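Local coordinates for Phthiocerol/phthiodiolone dimycocerosyl transferase (Mycobacterium tuberculosis, PDB 1Q9J), which probably catalyses the final esterification in dimycocerosate ester synthesis, moving mycocerosic acids from mycocerosic acid synthase onto phthiocerol and related alcohols, at residues 40-45 with 137-142; 54-59 with 66-71; 213-218 with 361-366. One frame throughout, in Å; residues are numbered along the deposited sequence.

In the fold
The protein consists of two related structural domains. Interaction 1 packs helix 36-49 against helix 129-148. Interaction 2 is the hairpin of strands 55-59 and 65-69, and along the chain it is nested inside the loop that interaction 1 closes. Helix 36-49 leads on to strand 55-59, yet the centres of these two contacts are about 22 Å apart. Interaction 3 comes later and bridges two sheets. Its strand 360-368 is an outermost strand of the mixed sheet that also holds 23-31, 105-110 and 117-123, while 213-216 borders another sheet. Interactions 1 and 3, centres about 23 Å apart, touch where Phe140 packs on Ile361. A late strand thus completes a sheet built from early ones.

Interaction 1: residues 40-45 with 137-142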
ATOM      1  N   SER A  40      13.544  12.644 -16.906  1.00 58.65           N
ATOM      2  CA  SER A  40      14.088  11.387 -17.378  1.00 57.68           C
ATOM      3  C   SER A  40      15.417  11.109 -16.699  1.00 57.14           C
ATOM      4  O   SER A  40      15.755   9.957 -16.430  1.00 58.45           O
ATOM      5  CB  SER A  40      14.277  11.427 -18.891  1.00 60.15           C
ATOM      6  OG  SER A  40      14.530  10.127 -19.411  1.00 62.52           O
ATOM      7  N   ASP A  41      16.186  12.160 -16.432  1.00 58.69           N
ATOM      8  CA  ASP A  41      17.478  11.991 -15.759  1.00 57.81           C
ATOM      9  C   ASP A  41      17.281  11.469 -14.340  1.00 56.18           C
ATOM     10  O   ASP A  41      18.051  10.630 -13.861  1.00 52.54           O
ATOM     11  CB  ASP A  41      18.239  13.320 -15.686  1.00 59.73           C
ATOM     12  CG  ASP A  41      18.729  13.777 -17.034  1.00 58.88           C
ATOM     13  OD1 ASP A  41      19.084  12.915 -17.866  1.00 61.37           O
ATOM     14  OD2 ASP A  41      18.771  14.997 -17.261  1.00 62.42           O
ATOM     15  N   ALA A  42      16.250  11.992 -13.681  1.00 53.09           N
ATOM     16  CA  ALA A  42      15.908  11.611 -12.317  1.00 51.85           C
ATOM     17  C   ALA A  42      15.503  10.144 -12.295  1.00 52.14           C
ATOM     18  O   ALA A  42      15.968   9.375 -11.449  1.00 52.02           O
ATOM     19  CB  ALA A  42      14.778  12.480 -11.800  1.00 49.51           C
ATOM     20  N   PHE A  43      14.650   9.756 -13.238  1.00 49.11           N
ATOM     21  CA  PHE A  43      14.203   8.379 -13.331  1.00 52.13           C
ATOM     22  C   PHE A  43      15.414   7.466 -13.584  1.00 56.49           C
ATOM     23  O   PHE A  43      15.554   6.419 -12.949  1.00 57.86           O
ATOM     24  CB  PHE A  43      13.166   8.230 -14.452  1.00 52.99           C
ATOM     25  CG  PHE A  43      12.614   6.839 -14.579  1.00 55.00           C
ATOM     26  CD1 PHE A  43      11.978   6.222 -13.511  1.00 58.27           C
ATOM     27  CD2 PHE A  43      12.738   6.138 -15.767  1.00 57.56           C
ATOM     28  CE1 PHE A  43      11.469   4.921 -13.627  1.00 60.09           C
ATOM     29  CE2 PHE A  43      12.234   4.839 -15.889  1.00 60.65           C
ATOM     30  CZ  PHE A  43      11.599   4.234 -14.818  1.00 57.92           C
ATOM     31  N   ASP A  44      16.303   7.867 -14.494  1.00 58.76           N
ATOM     32  CA  ASP A  44      17.498   7.062 -14.786  1.00 59.66           C
ATOM     33  C   ASP A  44      18.416   6.978 -13.564  1.00 59.32           C
ATOM     34  O   ASP A  44      19.001   5.923 -13.290  1.00 60.49           O
ATOM     35  CB  ASP A  44      18.301   7.645 -15.963  1.00 61.28           C
ATOM     36  CG  ASP A  44      17.610   7.449 -17.309  1.00 59.33           C
ATOM     37  OD1 ASP A  44      17.123   6.328 -17.592  1.00 62.38           O
ATOM     38  OD2 ASP A  44      17.581   8.407 -18.100  1.00 57.24           O
ATOM     39  N   ALA A  45      18.555   8.097 -12.847  1.00 58.03           N
ATOM     40  CA  ALA A  45      19.410   8.167 -11.647  1.00 57.21           C
ATOM     41  C   ALA A  45      18.843   7.251 -10.560  1.00 57.31           C
ATOM     42  O   ALA A  45      19.579   6.515  -9.900  1.00 54.12           O
ATOM     43  CB  ALA A  45      19.484   9.609 -11.134  1.00 53.16           C
ATOM     44  N   ASP A 137       9.202   9.356  -3.605  1.00 43.66           N
ATOM     45  CA  ASP A 137       9.725  10.564  -2.998  1.00 45.04           C
ATOM     46  C   ASP A 137      11.156  10.834  -3.519  1.00 43.20           C
ATOM     47  O   ASP A 137      11.534  11.971  -3.810  1.00 43.36           O
ATOM     48  CB  ASP A 137       9.668  10.414  -1.473  1.00 41.96           C
ATOM     49  CG  ASP A 137      10.416  11.512  -0.753  1.00 41.00           C
ATOM     50  OD1 ASP A 137      11.584  11.275  -0.395  1.00 39.52           O
ATOM     51  OD2 ASP A 137       9.846  12.609  -0.550  1.00 41.22           O
ATOM     52  N   GLU A 138      11.935   9.773  -3.666  1.00 41.96           N
ATOM     53  CA  GLU A 138      13.280   9.911  -4.186  1.00 48.22           C
ATOM     54  C   GLU A 138      13.231  10.511  -5.600  1.00 49.71           C
ATOM     55  O   GLU A 138      13.967  11.457  -5.917  1.00 46.31           O
ATOM     56  CB  GLU A 138      13.962   8.557  -4.253  1.00 51.31           C
ATOM     57  CG  GLU A 138      15.443   8.636  -4.551  1.00 54.68           C
ATOM     58  CD  GLU A 138      16.096   7.277  -4.555  1.00 59.20           C
ATOM     59  OE1 GLU A 138      15.919   6.521  -3.555  1.00 55.16           O
ATOM     60  OE2 GLU A 138      16.801   6.980  -5.556  1.00 60.12           O
ATOM     61  N   LEU A 139      12.366   9.951  -6.446  1.00 47.25           N
ATOM     62  CA  LEU A 139      12.206  10.429  -7.815  1.00 45.24           C
ATOM     63  C   LEU A 139      12.027  11.958  -7.854  1.00 45.34           C
ATOM     64  O   LEU A 139      12.810  12.661  -8.499  1.00 43.94           O
ATOM     65  CB  LEU A 139      10.991   9.760  -8.480  1.00 44.04           C
ATOM     66  CG  LEU A 139      10.574  10.329  -9.855  1.00 45.07           C
ATOM     67  CD1 LEU A 139      11.592   9.931 -10.916  1.00 41.74           C
ATOM     68  CD2 LEU A 139       9.200   9.797 -10.220  1.00 44.11           C
ATOM     69  N   PHE A 140      11.001  12.463  -7.169  1.00 42.12           N
ATOM     70  CA  PHE A 140      10.755  13.896  -7.138  1.00 44.25           C
ATOM     71  C   PHE A 140      11.913  14.664  -6.487  1.00 48.78           C
ATOM     72  O   PHE A 140      12.147  15.839  -6.798  1.00 48.24           O
ATOM     73  CB  PHE A 140       9.490  14.221  -6.367  1.00 39.10           C
ATOM     74  CG  PHE A 140       8.213  13.982  -7.122  1.00 40.54           C
ATOM     75  CD1 PHE A 140       7.668  12.706  -7.209  1.00 39.76           C
ATOM     76  CD2 PHE A 140       7.481  15.057  -7.623  1.00 43.83           C
ATOM     77  CE1 PHE A 140       6.385  12.497  -7.770  1.00 39.53           C
ATOM     78  CE2 PHE A 140       6.196  14.866  -8.191  1.00 45.52           C
ATOM     79  CZ  PHE A 140       5.650  13.587  -8.256  1.00 41.13           C
ATOM     80  N   SER A 141      12.631  14.023  -5.573  1.00 52.37           N
ATOM     81  CA  SER A 141      13.747  14.692  -4.935  1.00 54.60           C
ATOM     82  C   SER A 141      14.834  14.900  -5.980  1.00 56.01           C
ATOM     83  O   SER A 141      15.519  15.909  -5.980  1.00 58.62           O
ATOM     84  CB  SER A 141      14.289  13.852  -3.772  1.00 57.84           C
ATOM     85  OG  SER A 141      15.600  14.288  -3.389  1.00 54.92           O
ATOM     86  N   ARG A 142      14.972  13.943  -6.885  1.00 56.31           N
ATOM     87  CA  ARG A 142      15.987  14.039  -7.921  1.00 58.44           C
ATOM     88  C   ARG A 142      15.541  14.956  -9.048  1.00 60.29           C
ATOM     89  O   ARG A 142      16.362  15.611  -9.684  1.00 60.33           O
ATOM     90  CB  ARG A 142      16.308  12.657  -8.480  1.00 61.12           C
ATOM     91  CG  ARG A 142      16.457  11.598  -7.401  1.00 61.35           C
ATOM     92  CD  ARG A 142      17.156  10.359  -7.918  1.00 58.73           C
ATOM     93  NE  ARG A 142      18.590  10.509  -7.804  1.00 58.21           N
ATOM     94  CZ  ARG A 142      19.363   9.724  -7.066  1.00 59.23           C
ATOM     95  NH1 ARG A 142      18.835   8.720  -6.379  1.00 59.00           N
ATOM     96  NH2 ARG A 142      20.670   9.962  -7.000  1.00 54.79           N
TER
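Ala42 lays its methyl on the base of the Arg142 side chain, with Ala42 CB 3.7 Å from Arg142 CB. The same methyl also faces the backbone of helix 129-148, 3.8 Å from Leu139 O. One turn on, Ala45 CB sits 3.6 Å from Arg142 NE. The arginine chain therefore runs over two small side chains of helix 36-49. It bends at chi3 (87°), which turns the guanidinium back toward its own helix. There Arg142 NH1 meets Glu138 OE2 at 2.8 Å, in a salt bridge whose hydrogen bond is weak. Glu138 OE2 lies at the edge of the guanidinium, in its plane, while Ala45 O lies over one face near the rim. Arg142 also gives weak hydrogen bonds to Pro152 O and Pro154 O. The other oxygen of the glutamate, Glu138 OE1, is hydrogen-bonded to His50 just beyond helix 36-49.

Leu139 works on the other flank of the contact. Its CD1 reaches Phe43 N at 3.8 Å and touches Phe43 CB at 4.2 Å. No hydrogen bond crosses between the segments. The axes come within 8.5 Å at an angle of 133°, and alanines permit this approach. Phe43 and Leu139 both rest on Leu107 of strand 105-110. This is the packing of two neighbouring helices on one face of a mixed beta sheet.

Interaction 2: residues 54-59 with 66-71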
ATOM      1  N   ALA A  54      15.365  -3.042 -12.350  1.00 37.30           N
ATOM      2  CA  ALA A  54      15.624  -3.308 -13.744  1.00 34.91           C
ATOM      3  C   ALA A  54      15.599  -4.789 -14.008  1.00 36.82           C
ATOM      4  O   ALA A  54      16.551  -5.340 -14.542  1.00 47.17           O
ATOM      5  CB  ALA A  54      16.971  -2.748 -14.126  1.00 35.50           C
ATOM      6  N   SER A  55      14.512  -5.445 -13.651  1.00 35.02           N
ATOM      7  CA  SER A  55      14.453  -6.870 -13.887  1.00 35.93           C
ATOM      8  C   SER A  55      13.044  -7.318 -14.195  1.00 35.72           C
ATOM      9  O   SER A  55      12.163  -6.499 -14.434  1.00 37.87           O
ATOM     10  CB  SER A  55      14.932  -7.605 -12.655  1.00 39.85           C
ATOM     11  OG  SER A  55      13.926  -7.562 -11.656  1.00 53.01           O
ATOM     12  N   HIS A  56      12.849  -8.632 -14.175  1.00 34.14           N
ATOM     13  CA  HIS A  56      11.560  -9.226 -14.448  1.00 37.13           C
ATOM     14  C   HIS A  56      11.503 -10.576 -13.768  1.00 39.50           C
ATOM     15  O   HIS A  56      12.504 -11.043 -13.227  1.00 40.82           O
ATOM     16  CB  HIS A  56      11.350  -9.403 -15.946  1.00 38.51           C
ATOM     17  CG  HIS A  56      12.348 -10.304 -16.595  1.00 40.26           C
ATOM     18  ND1 HIS A  56      13.537  -9.843 -17.121  1.00 38.12           N
ATOM     19  CD2 HIS A  56      12.356 -11.648 -16.765  1.00 40.25           C
ATOM     20  CE1 HIS A  56      14.235 -10.865 -17.583  1.00 45.12           C
ATOM     21  NE2 HIS A  56      13.540 -11.972 -17.380  1.00 40.90           N
ATOM     22  N   LEU A  57      10.332 -11.206 -13.810  1.00 41.16           N
ATOM     23  CA  LEU A  57      10.135 -12.502 -13.172  1.00 41.23           C
ATOM     24  C   LEU A  57      10.013 -13.636 -14.168  1.00 42.82           C
ATOM     25  O   LEU A  57       9.445 -13.470 -15.240  1.00 45.72           O
ATOM     26  CB  LEU A  57       8.872 -12.477 -12.324  1.00 42.39           C
ATOM     27  CG  LEU A  57       8.848 -11.556 -11.120  1.00 41.85           C
ATOM     28  CD1 LEU A  57       7.419 -11.216 -10.812  1.00 42.95           C
ATOM     29  CD2 LEU A  57       9.548 -12.203  -9.950  1.00 40.12           C
ATOM     30  N   GLU A  58      10.536 -14.792 -13.780  1.00 45.23           N
ATOM     31  CA  GLU A  58      10.489 -15.986 -14.600  1.00 47.26           C
ATOM     32  C   GLU A  58      10.163 -17.148 -13.679  1.00 49.62           C
ATOM     33  O   GLU A  58      10.883 -17.387 -12.720  1.00 52.36           O
ATOM     34  CB  GLU A  58      11.839 -16.207 -15.273  1.00 47.19           C
ATOM     35  CG  GLU A  58      12.131 -15.204 -16.377  1.00 46.04           C
ATOM     36  CD  GLU A  58      13.444 -15.490 -17.097  1.00 47.72           C
ATOM     37  OE1 GLU A  58      13.894 -16.660 -17.064  1.00 45.62           O
ATOM     38  OE2 GLU A  58      14.004 -14.551 -17.706  1.00 40.23           O
ATOM     39  N   GLN A  59       9.072 -17.857 -13.948  1.00 53.99           N
ATOM     40  CA  GLN A  59       8.710 -18.975 -13.094  1.00 63.76           C
ATOM     41  C   GLN A  59       9.626 -20.163 -13.346  1.00 67.98           C
ATOM     42  O   GLN A  59       9.615 -20.755 -14.426  1.00 68.37           O
ATOM     43  CB  GLN A  59       7.260 -19.367 -13.328  1.00 68.98           C
ATOM     44  CG  GLN A  59       6.888 -19.419 -14.788  1.00 79.22           C
ATOM     45  CD  GLN A  59       5.411 -19.666 -14.990  1.00 83.29           C
ATOM     46  OE1 GLN A  59       4.861 -20.653 -14.487  1.00 83.90           O
ATOM     47  NE2 GLN A  59       4.752 -18.769 -15.728  1.00 84.98           N
ATOM     48  N   ASN A  66      11.718 -16.713 -10.288  1.00 48.12           N
ATOM     49  CA  ASN A  66      13.039 -16.119 -10.341  1.00 45.23           C
ATOM     50  C   ASN A  66      12.965 -14.664 -10.731  1.00 41.70           C
ATOM     51  O   ASN A  66      12.188 -14.266 -11.587  1.00 44.21           O
ATOM     52  CB  ASN A  66      13.944 -16.825 -11.354  1.00 48.57           C
ATOM     53  CG  ASN A  66      14.575 -18.082 -10.805  1.00 53.01           C
ATOM     54  OD1 ASN A  66      14.912 -18.155  -9.628  1.00 58.76           O
ATOM     55  ND2 ASN A  66      14.752 -19.079 -11.665  1.00 53.96           N
ATOM     56  N   LEU A  67      13.786 -13.873 -10.071  1.00 40.36           N
ATOM     57  CA  LEU A  67      13.893 -12.472 -10.363  1.00 39.65           C
ATOM     58  C   LEU A  67      15.130 -12.502 -11.263  1.00 41.68           C
ATOM     59  O   LEU A  67      16.232 -12.834 -10.802  1.00 41.81           O
ATOM     60  CB  LEU A  67      14.181 -11.716  -9.079  1.00 41.18           C
ATOM     61  CG  LEU A  67      14.202 -10.209  -9.210  1.00 43.61           C
ATOM     62  CD1 LEU A  67      12.775  -9.691  -9.349  1.00 46.10           C
ATOM     63  CD2 LEU A  67      14.880  -9.616  -8.009  1.00 41.10           C
ATOM     64  N   VAL A  68      14.935 -12.219 -12.550  1.00 44.72           N
ATOM     65  CA  VAL A  68      16.027 -12.234 -13.517  1.00 42.91           C
ATOM     66  C   VAL A  68      16.417 -10.812 -13.838  1.00 44.22           C
ATOM     67  O   VAL A  68      15.554  -9.944 -13.972  1.00 45.02           O
ATOM     68  CB  VAL A  68      15.613 -12.970 -14.806  1.00 40.30           C
ATOM     69  CG1 VAL A  68      16.748 -12.930 -15.835  1.00 41.24           C
ATOM     70  CG2 VAL A  68      15.267 -14.414 -14.469  1.00 40.24           C
ATOM     71  N   ALA A  69      17.715 -10.562 -13.953  1.00 45.70           N
ATOM     72  CA  ALA A  69      18.176  -9.204 -14.224  1.00 47.41           C
ATOM     73  C   ALA A  69      18.097  -8.796 -15.688  1.00 49.26           C
ATOM     74  O   ALA A  69      18.231  -9.613 -16.598  1.00 47.32           O
ATOM     75  CB  ALA A  69      19.603  -9.031 -13.710  1.00 46.26           C
ATOM     76  N   ASP A  70      17.854  -7.507 -15.881  1.00 53.24           N
ATOM     77  CA  ASP A  70      17.779  -6.917 -17.197  1.00 59.06           C
ATOM     78  C   ASP A  70      18.853  -5.840 -17.308  1.00 66.06           C
ATOM     79  O   ASP A  70      19.774  -5.769 -16.491  1.00 67.77           O
ATOM     80  CB  ASP A  70      16.400  -6.293 -17.439  1.00 57.08           C
ATOM     81  CG  ASP A  70      15.320  -7.331 -17.701  1.00 57.94           C
ATOM     82  OD1 ASP A  70      15.571  -8.258 -18.492  1.00 55.56           O
ATOM     83  OD2 ASP A  70      14.221  -7.218 -17.124  1.00 55.85           O
ATOM     84  N   ASP A  71      18.712  -4.997 -18.320  1.00 74.02           N
ATOM     85  CA  ASP A  71      19.641  -3.913 -18.579  1.00 83.84           C
ATOM     86  C   ASP A  71      18.929  -2.616 -18.248  1.00 87.36           C
ATOM     87  O   ASP A  71      17.701  -2.559 -18.254  1.00 90.29           O
ATOM     88  CB  ASP A  71      20.033  -3.943 -20.054  1.00 89.79           C
ATOM     89  CG  ASP A  71      19.015  -4.691 -20.902  1.00 97.41           C
ATOM     90  OD1 ASP A  71      18.945  -5.939 -20.788  1.00 97.04           O
ATOM     91  OD2 ASP A  71      18.270  -4.037 -21.669  1.00103.92           O
TER
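The imidazole of His56 has Val68 O over one face, near the rim, although the place of that oxygen is less sure. Its edge is held at both nitrogens by carboxylates. His56 ND1 donates to Asp70 OD2 at 2.7 Å, almost straight (176°) and in the ring plane. The oxygen is met on its syn side, and the ring and carboxylate planes are 27° apart. On the other side of the ring, His56 NE2 donates to Glu58 OE2 at 2.6 Å, and that oxygen receives it with its anti lone pair. Two such bonds fix the rotation of the ring. The two acids would probably favour the doubly protonated, cationic form. With CG between the backbone N and the carbonyl carbon (chi1 61°), the ring is placed between the two carboxylates. Val68 points the same way and lies beside it, with Val68 CB 3.5 Å from His56 NE2.

Leu57 and Leu67 occupy the opposite face of the sheet, where Leu57 CD2 meets Leu67 CD1 at 4.1 Å. The side chain of Leu57 is about 9 Å from that of His124, the likely proton acceptor. His56 and Val68 form a hydrogen-bonded pair, with Val68 N to His56 O at 2.8 Å. Glu58 and Asn66 form another, with Asn66 N to Glu58 O at 2.7 Å. Just outside the paired strands, Asp70 N donates to Ala54 O at 2.9 Å. Strand 65-69 also pairs with strand 6-9. The whole is an antiparallel beta hairpin within a three-stranded sheet.

Interaction 3: residues 213-218 with 361-366; sequences VTRLWL and IEDIKG
Asp363 OD1 is gripped by two groups. Arg215 NH2 makes a salt bridge with Asp363 OD1 at 2.7 Å, and Ile364 N gives the same oxygen a weak hydrogen bond. Lys365 NZ makes a salt bridge with the other oxygen, Asp363 OD2, also at 2.7 Å. This is a salt-bridge network between the outermost strands of two different sheets. Strand 213-216 borders one mixed sheet, and strand 360-368 borders the other. Their axes come no closer than 9.6 Å, so side chains rather than paired backbones span the gap.

Arg215 does most of the spanning. CG is anti to the backbone N (chi1 173°), which sends the chain out toward the other strand. The guanidinium arrives with its edge forward. Arg215 NH1 donates to Ile364 O at 3.2 Å, close to the guanidinium plane, and NH2 adds a weak bond to the same oxygen. Asp363 OD1 also lies in that plane, although the carboxylate itself is turned 64° from it. Lys365 lies across one face, with Lys365 CG 3.4 Å from Arg215 NH2. The lysine chain crosses the arginine at about a right angle, then bends at chi4. Its ammonium comes to Asp363 OD2 from above the carboxylate plane. The shared acid probably offsets the like charges of the arginine and lysine.

Arg215 has a second acidic partner, Glu391, on the neighbouring strand 387-393. On the other side, Glu362 and Asp363 both face Gln29 in a classic beta bulge against strand 23-31. Gly366 lies about 11 Å from the side chain of His124, so the contact is near the active site but not part of it. Trp217 adds one more touch: its CZ2 brings the ring edge to 3.8 Å from Asp363 OD1.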
ATOM      1  N   VAL A 213     -11.447   1.399  -8.022  1.00 55.99           N
ATOM      2  CA  VAL A 213     -11.165   2.149  -6.798  1.00 55.63           C
ATOM      3  C   VAL A 213     -12.123   3.308  -6.585  1.00 57.56           C
ATOM      4  O   VAL A 213     -12.120   4.272  -7.360  1.00 53.62           O
ATOM      5  CB  VAL A 213      -9.754   2.787  -6.790  1.00 54.30           C
ATOM      6  CG1 VAL A 213      -9.540   3.541  -5.472  1.00 41.05           C
ATOM      7  CG2 VAL A 213      -8.683   1.727  -6.989  1.00 57.59           C
ATOM      8  N   THR A 214     -12.923   3.225  -5.523  1.00 59.67           N
ATOM      9  CA  THR A 214     -13.862   4.290  -5.179  1.00 63.83           C
ATOM     10  C   THR A 214     -13.174   5.194  -4.171  1.00 64.65           C
ATOM     11  O   THR A 214     -12.402   4.729  -3.340  1.00 67.35           O
ATOM     12  CB  THR A 214     -15.120   3.753  -4.520  1.00 65.27           C
ATOM     13  OG1 THR A 214     -15.800   2.878  -5.424  1.00 71.65           O
ATOM     14  CG2 THR A 214     -16.033   4.906  -4.149  1.00 65.05           C
ATOM     15  N   ARG A 215     -13.474   6.481  -4.217  1.00 62.48           N
ATOM     16  CA  ARG A 215     -12.823   7.381  -3.300  1.00 64.63           C
ATOM     17  C   ARG A 215     -13.714   8.548  -2.857  1.00 68.58           C
ATOM     18  O   ARG A 215     -14.323   9.233  -3.689  1.00 67.55           O
ATOM     19  CB  ARG A 215     -11.534   7.854  -3.968  1.00 64.86           C
ATOM     20  CG  ARG A 215     -10.754   8.928  -3.264  1.00 64.66           C
ATOM     21  CD  ARG A 215      -9.304   8.789  -3.662  1.00 64.84           C
ATOM     22  NE  ARG A 215      -8.660  10.059  -3.959  1.00 67.30           N
ATOM     23  CZ  ARG A 215      -7.351  10.200  -4.148  1.00 67.26           C
ATOM     24  NH1 ARG A 215      -6.542   9.148  -4.065  1.00 63.29           N
ATOM     25  NH2 ARG A 215      -6.849  11.392  -4.433  1.00 71.17           N
ATOM     26  N   LEU A 216     -13.803   8.749  -1.539  1.00 70.36           N
ATOM     27  CA  LEU A 216     -14.609   9.827  -0.949  1.00 72.90           C
ATOM     28  C   LEU A 216     -13.727  10.715  -0.099  1.00 73.06           C
ATOM     29  O   LEU A 216     -12.877  10.216   0.627  1.00 76.48           O
ATOM     30  CB  LEU A 216     -15.704   9.255  -0.058  1.00 73.01           C
ATOM     31  CG  LEU A 216     -16.748   8.428  -0.790  1.00 75.89           C
ATOM     32  CD1 LEU A 216     -17.770   7.877   0.199  1.00 77.84           C
ATOM     33  CD2 LEU A 216     -17.417   9.310  -1.831  1.00 77.27           C
ATOM     34  N   TRP A 217     -13.937  12.024  -0.179  1.00 72.25           N
ATOM     35  CA  TRP A 217     -13.145  12.963   0.604  1.00 72.20           C
ATOM     36  C   TRP A 217     -13.877  13.516   1.829  1.00 75.16           C
ATOM     37  O   TRP A 217     -14.982  13.088   2.181  1.00 73.78           O
ATOM     38  CB  TRP A 217     -12.693  14.142  -0.260  1.00 70.03           C
ATOM     39  CG  TRP A 217     -11.627  13.826  -1.239  1.00 68.87           C
ATOM     40  CD1 TRP A 217     -11.698  12.937  -2.263  1.00 66.89           C
ATOM     41  CD2 TRP A 217     -10.326  14.422  -1.307  1.00 69.29           C
ATOM     42  NE1 TRP A 217     -10.523  12.937  -2.967  1.00 69.81           N
ATOM     43  CE2 TRP A 217      -9.657  13.841  -2.400  1.00 70.71           C
ATOM     44  CE3 TRP A 217      -9.656  15.390  -0.543  1.00 72.23           C
ATOM     45  CZ2 TRP A 217      -8.340  14.199  -2.763  1.00 70.63           C
ATOM     46  CZ3 TRP A 217      -8.344  15.749  -0.904  1.00 71.20           C
ATOM     47  CH2 TRP A 217      -7.705  15.151  -2.001  1.00 69.84           C
ATOM     48  N   LEU A 218     -13.220  14.475   2.474  1.00 79.55           N
ATOM     49  CA  LEU A 218     -13.729  15.152   3.656  1.00 80.97           C
ATOM     50  C   LEU A 218     -13.227  16.578   3.650  1.00 83.14           C
ATOM     51  O   LEU A 218     -12.068  16.839   3.320  1.00 82.59           O
ATOM     52  CB  LEU A 218     -13.255  14.452   4.924  1.00 83.60           C
ATOM     53  CG  LEU A 218     -14.214  13.380   5.428  1.00 85.22           C
ATOM     54  CD1 LEU A 218     -13.643  12.684   6.650  1.00 89.03           C
ATOM     55  CD2 LEU A 218     -15.531  14.054   5.759  1.00 90.99           C
ATOM     56  N   ILE A 361       1.869  19.855  -6.935  1.00 64.84           N
ATOM     57  CA  ILE A 361       1.048  18.659  -6.926  1.00 61.36           C
ATOM     58  C   ILE A 361      -0.394  19.014  -6.591  1.00 62.91           C
ATOM     59  O   ILE A 361      -0.643  19.691  -5.602  1.00 64.65           O
ATOM     60  CB  ILE A 361       1.555  17.691  -5.865  1.00 56.49           C
ATOM     61  CG1 ILE A 361       3.022  17.348  -6.154  1.00 56.55           C
ATOM     62  CG2 ILE A 361       0.645  16.474  -5.799  1.00 55.97           C
ATOM     63  CD1 ILE A 361       3.679  16.473  -5.111  1.00 48.49           C
ATOM     64  N   GLU A 362      -1.345  18.562  -7.401  1.00 65.78           N
ATOM     65  CA  GLU A 362      -2.753  18.864  -7.131  1.00 66.93           C
ATOM     66  C   GLU A 362      -3.496  17.677  -6.552  1.00 63.34           C
ATOM     67  O   GLU A 362      -4.496  17.839  -5.860  1.00 62.79           O
ATOM     68  CB  GLU A 362      -3.454  19.345  -8.409  1.00 70.97           C
ATOM     69  CG  GLU A 362      -2.998  20.720  -8.844  1.00 79.77           C
ATOM     70  CD  GLU A 362      -3.188  21.762  -7.746  1.00 87.10           C
ATOM     71  OE1 GLU A 362      -2.435  22.767  -7.748  1.00 89.99           O
ATOM     72  OE2 GLU A 362      -4.090  21.580  -6.884  1.00 88.22           O
ATOM     73  N   ASP A 363      -3.014  16.477  -6.838  1.00 62.70           N
ATOM     74  CA  ASP A 363      -3.669  15.290  -6.314  1.00 65.54           C
ATOM     75  C   ASP A 363      -2.760  14.072  -6.396  1.00 65.50           C
ATOM     76  O   ASP A 363      -1.857  14.016  -7.228  1.00 65.35           O
ATOM     77  CB  ASP A 363      -4.973  15.034  -7.079  1.00 67.71           C
ATOM     78  CG  ASP A 363      -5.839  14.003  -6.408  1.00 72.55           C
ATOM     79  OD1 ASP A 363      -5.509  13.635  -5.254  1.00 71.59           O
ATOM     80  OD2 ASP A 363      -6.844  13.569  -7.029  1.00 71.41           O
ATOM     81  N   ILE A 364      -2.992  13.107  -5.514  1.00 65.92           N
ATOM     82  CA  ILE A 364      -2.197  11.887  -5.484  1.00 66.67           C
ATOM     83  C   ILE A 364      -3.105  10.680  -5.278  1.00 67.09           C
ATOM     84  O   ILE A 364      -3.597  10.451  -4.175  1.00 67.48           O
ATOM     85  CB  ILE A 364      -1.146  11.942  -4.346  1.00 66.64           C
ATOM     86  CG1 ILE A 364       0.036  12.811  -4.778  1.00 68.23           C
ATOM     87  CG2 ILE A 364      -0.693  10.545  -3.974  1.00 67.97           C
ATOM     88  CD1 ILE A 364       1.130  12.953  -3.730  1.00 66.14           C
ATOM     89  N   LYS A 365      -3.328   9.914  -6.344  1.00 67.11           N
ATOM     90  CA  LYS A 365      -4.193   8.738  -6.265  1.00 67.54           C
ATOM     91  C   LYS A 365      -3.387   7.451  -6.390  1.00 65.07           C
ATOM     92  O   LYS A 365      -2.452   7.363  -7.183  1.00 63.18           O
ATOM     93  CB  LYS A 365      -5.256   8.764  -7.374  1.00 72.69           C
ATOM     94  CG  LYS A 365      -6.079  10.042  -7.466  1.00 77.95           C
ATOM     95  CD  LYS A 365      -7.121   9.949  -8.579  1.00 81.66           C
ATOM     96  CE  LYS A 365      -7.734  11.316  -8.893  1.00 83.93           C
ATOM     97  NZ  LYS A 365      -6.701  12.297  -9.353  1.00 87.27           N
ATOM     98  N   GLY A 366      -3.758   6.449  -5.606  1.00 65.80           N
ATOM     99  CA  GLY A 366      -3.057   5.186  -5.663  1.00 65.52           C
ATOM    100  C   GLY A 366      -4.009   4.120  -6.144  1.00 67.20           C
ATOM    101  O   GLY A 366      -5.199   4.136  -5.822  1.00 68.72           O
TER